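Local structure of amicyanin (1ID2) at residues A[44-49]-A[81-86]. The protein is a type I blue copper protein that carries electrons, binding one copper ion at the end of a beta barrel. Residues are numbered along the deposited sequence; the frame is centred on the assembly and turned at random.
Sequences VYWVNG and ITFNEA
V44 and I81 face each other as an antiparallel hydrogen-bonded pair, and both backbone bonds are close to straight, with N-H...O angles of 164°. V44 N donates to I81 O at 2.9 Å; the return bond, I81 N to V44 O, is longer at 3.2 Å.

The remaining contacts are apolar. V44, W46, I81 and F83 are buried and meet on one face of the sheet. V44 CG1 is anti to the backbone N (chi1 -174°), which places CG2 on the F83 side, 4.0 Å from F83 CE1. The six-membered end of the W46 indole extends back along its strand and meets I81 obliquely: CZ3 lies 3.9 Å from I81 CG1, while CH2 approaches F83 CE1 at 4.2 Å, edge against edge, the side chains crossing at about a right angle. Within each strand a methyl covers one ring face near its rim, V44 CG1 on W46 and I81 CG2 on F83.

V103 of strand 100-105 touches V44, W46 and F83, and Y91 meets W46 edge-to-face. The contact thus joins strands 43-48 and 77-83 and turns V44, W46, I81 and F83 into the interior of the cupredoxin beta sandwich, with the W46 side chain about 10 Å from the copper.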
ATOM      1  N   VAL A  44      -3.573   0.274  -6.145  1.00 21.19           N
ATOM      2  CA  VAL A  44      -2.443   1.158  -5.854  1.00 12.43           C
ATOM      3  C   VAL A  44      -1.239   0.261  -5.685  1.00 14.99           C
ATOM      4  O   VAL A  44      -1.339  -0.752  -5.040  1.00  7.82           O
ATOM      5  CB  VAL A  44      -2.617   1.946  -4.533  1.00  8.32           C
ATOM      6  CG1 VAL A  44      -1.495   2.941  -4.376  1.00  9.02           C
ATOM      7  CG2 VAL A  44      -3.949   2.656  -4.505  1.00  5.49           C
ATOM      8  N   TYR A  45      -0.100   0.651  -6.247  1.00 14.85           N
ATOM      9  CA  TYR A  45       1.152  -0.045  -5.986  1.00  6.51           C
ATOM     10  C   TYR A  45       2.054   0.836  -5.149  1.00  3.80           C
ATOM     11  O   TYR A  45       2.015   2.059  -5.261  1.00  6.91           O
ATOM     12  CB  TYR A  45       1.866  -0.382  -7.298  1.00 13.04           C
ATOM     13  CG  TYR A  45       1.174  -1.445  -8.132  1.00 11.31           C
ATOM     14  CD1 TYR A  45       0.016  -1.157  -8.852  1.00 15.90           C
ATOM     15  CD2 TYR A  45       1.716  -2.711  -8.254  1.00 14.67           C
ATOM     16  CE1 TYR A  45      -0.581  -2.112  -9.658  1.00 17.02           C
ATOM     17  CE2 TYR A  45       1.145  -3.660  -9.087  1.00 13.57           C
ATOM     18  CZ  TYR A  45       0.000  -3.361  -9.777  1.00 19.22           C
ATOM     19  OH  TYR A  45      -0.557  -4.319 -10.595  1.00 40.44           O
ATOM     20  N   TRP A  46       2.773   0.207  -4.229  1.00  9.49           N
ATOM     21  CA  TRP A  46       3.816   0.861  -3.460  1.00  9.54           C
ATOM     22  C   TRP A  46       5.098   0.248  -3.951  1.00 11.92           C
ATOM     23  O   TRP A  46       5.111  -0.926  -4.285  1.00  5.91           O
ATOM     24  CB  TRP A  46       3.662   0.564  -1.969  1.00  7.95           C
ATOM     25  CG  TRP A  46       2.574   1.346  -1.322  1.00 16.37           C
ATOM     26  CD1 TRP A  46       2.694   2.545  -0.685  1.00  4.79           C
ATOM     27  CD2 TRP A  46       1.177   1.004  -1.295  1.00 13.85           C
ATOM     28  NE1 TRP A  46       1.460   2.980  -0.283  1.00 13.45           N
ATOM     29  CE2 TRP A  46       0.519   2.062  -0.644  1.00 10.45           C
ATOM     30  CE3 TRP A  46       0.437  -0.095  -1.746  1.00 16.59           C
ATOM     31  CZ2 TRP A  46      -0.873   2.044  -0.441  1.00 12.70           C
ATOM     32  CZ3 TRP A  46      -0.934  -0.104  -1.543  1.00 13.86           C
ATOM     33  CH2 TRP A  46      -1.573   0.956  -0.894  1.00 16.99           C
ATOM     34  N   VAL A  47       6.131   1.066  -4.118  1.00  8.86           N
ATOM     35  CA  VAL A  47       7.447   0.574  -4.549  1.00 10.26           C
ATOM     36  C   VAL A  47       8.514   1.130  -3.607  1.00 11.38           C
ATOM     37  O   VAL A  47       8.642   2.337  -3.413  1.00  8.92           O
ATOM     38  CB  VAL A  47       7.791   1.021  -6.006  1.00 20.94           C
ATOM     39  CG1 VAL A  47       9.176   0.523  -6.393  1.00 14.70           C
ATOM     40  CG2 VAL A  47       6.753   0.491  -6.990  1.00 24.62           C
ATOM     41  N   ASN A  48       9.243   0.230  -2.968  1.00 12.66           N
ATOM     42  CA  ASN A  48      10.279   0.606  -2.042  1.00 12.69           C
ATOM     43  C   ASN A  48      11.580   0.901  -2.788  1.00 21.56           C
ATOM     44  O   ASN A  48      12.101   0.038  -3.507  1.00 11.89           O
ATOM     45  CB  ASN A  48      10.511  -0.526  -1.026  1.00 13.66           C
ATOM     46  CG  ASN A  48      11.495  -0.123   0.068  1.00 11.83           C
ATOM     47  OD1 ASN A  48      11.816   1.040   0.200  1.00 21.12           O
ATOM     48  ND2 ASN A  48      11.968  -1.090   0.850  1.00  6.75           N
ATOM     49  N   GLY A  49      12.081   2.117  -2.632  1.00 15.65           N
ATOM     50  CA  GLY A  49      13.290   2.499  -3.314  1.00  8.57           C
ATOM     51  C   GLY A  49      14.552   2.234  -2.517  1.00 23.60           C
ATOM     52  O   GLY A  49      15.639   2.372  -3.060  1.00 18.98           O
ATOM     53  N   ILE A  81      -2.527  -3.375  -3.760  1.00 13.39           N
ATOM     54  CA  ILE A  81      -3.782  -3.562  -3.071  1.00 13.66           C
ATOM     55  C   ILE A  81      -4.844  -2.942  -3.957  1.00 16.88           C
ATOM     56  O   ILE A  81      -4.700  -1.783  -4.404  1.00  8.43           O
ATOM     57  CB  ILE A  81      -3.810  -2.862  -1.671  1.00 15.32           C
ATOM     58  CG1 ILE A  81      -2.726  -3.428  -0.767  1.00  7.78           C
ATOM     59  CG2 ILE A  81      -5.159  -3.099  -1.007  1.00  6.58           C
ATOM     60  CD1 ILE A  81      -2.708  -2.840   0.633  1.00 12.66           C
ATOM     61  N   THR A  82      -5.898  -3.715  -4.215  1.00 13.45           N
ATOM     62  CA  THR A  82      -7.068  -3.231  -4.928  1.00  7.18           C
ATOM     63  C   THR A  82      -8.145  -2.797  -3.935  1.00 15.21           C
ATOM     64  O   THR A  82      -8.540  -3.572  -3.071  1.00 15.99           O
ATOM     65  CB  THR A  82      -7.603  -4.327  -5.841  1.00 15.33           C
ATOM     66  OG1 THR A  82      -6.574  -4.685  -6.773  1.00 14.46           O
ATOM     67  CG2 THR A  82      -8.845  -3.861  -6.586  1.00  7.73           C
ATOM     68  N   PHE A  83      -8.630  -1.567  -4.090  1.00 10.27           N
ATOM     69  CA  PHE A  83      -9.579  -0.975  -3.152  1.00 27.48           C
ATOM     70  C   PHE A  83     -10.957  -1.009  -3.772  1.00 21.19           C
ATOM     71  O   PHE A  83     -11.224  -0.323  -4.749  1.00 19.21           O
ATOM     72  CB  PHE A  83      -9.202   0.478  -2.827  1.00 14.77           C
ATOM     73  CG  PHE A  83      -8.046   0.597  -1.883  1.00 30.44           C
ATOM     74  CD1 PHE A  83      -6.743   0.600  -2.356  1.00 14.16           C
ATOM     75  CD2 PHE A  83      -8.254   0.644  -0.516  1.00 10.77           C
ATOM     76  CE1 PHE A  83      -5.675   0.636  -1.467  1.00 17.02           C
ATOM     77  CE2 PHE A  83      -7.187   0.687   0.378  1.00 10.96           C
ATOM     78  CZ  PHE A  83      -5.905   0.679  -0.094  1.00 12.29           C
ATOM     79  N   ASN A  84     -11.836  -1.806  -3.186  1.00 15.76           N
ATOM     80  CA  ASN A  84     -13.122  -2.079  -3.797  1.00 20.33           C
ATOM     81  C   ASN A  84     -14.179  -1.111  -3.345  1.00 28.64           C
ATOM     82  O   ASN A  84     -15.100  -0.814  -4.097  1.00 47.05           O
ATOM     83  CB  ASN A  84     -13.562  -3.497  -3.479  1.00 11.32           C
ATOM     84  CG  ASN A  84     -12.578  -4.516  -3.965  1.00 26.61           C
ATOM     85  OD1 ASN A  84     -12.152  -4.489  -5.123  1.00 38.97           O
ATOM     86  ND2 ASN A  84     -12.166  -5.394  -3.076  1.00 18.64           N
ATOM     87  N   GLU A  85     -14.044  -0.598  -2.128  1.00 22.69           N
ATOM     88  CA  GLU A  85     -15.060   0.285  -1.581  1.00 30.64           C
ATOM     89  C   GLU A  85     -14.595   1.732  -1.402  1.00 24.65           C
ATOM     90  O   GLU A  85     -13.494   1.972  -0.908  1.00 56.61           O
ATOM     91  CB  GLU A  85     -15.548  -0.266  -0.246  1.00 31.79           C
ATOM     92  CG  GLU A  85     -16.576  -1.371  -0.353  1.00 66.60           C
ATOM     93  CD  GLU A  85     -17.335  -1.554   0.944  1.00 79.59           C
ATOM     94  OE1 GLU A  85     -18.037  -0.605   1.368  1.00 70.21           O
ATOM     95  OE2 GLU A  85     -17.173  -2.620   1.573  1.00 67.49           O
ATOM     96  N   ALA A  86     -15.489   2.677  -1.715  1.00 26.76           N
ATOM     97  CA  ALA A  86     -15.335   4.110  -1.409  1.00 23.73           C
ATOM     98  C   ALA A  86     -15.052   4.394   0.073  1.00 18.28           C
ATOM     99  O   ALA A  86     -15.632   3.746   0.935  1.00 33.06           O
ATOM    100  CB  ALA A  86     -16.591   4.852  -1.843  1.00 18.24           C
TER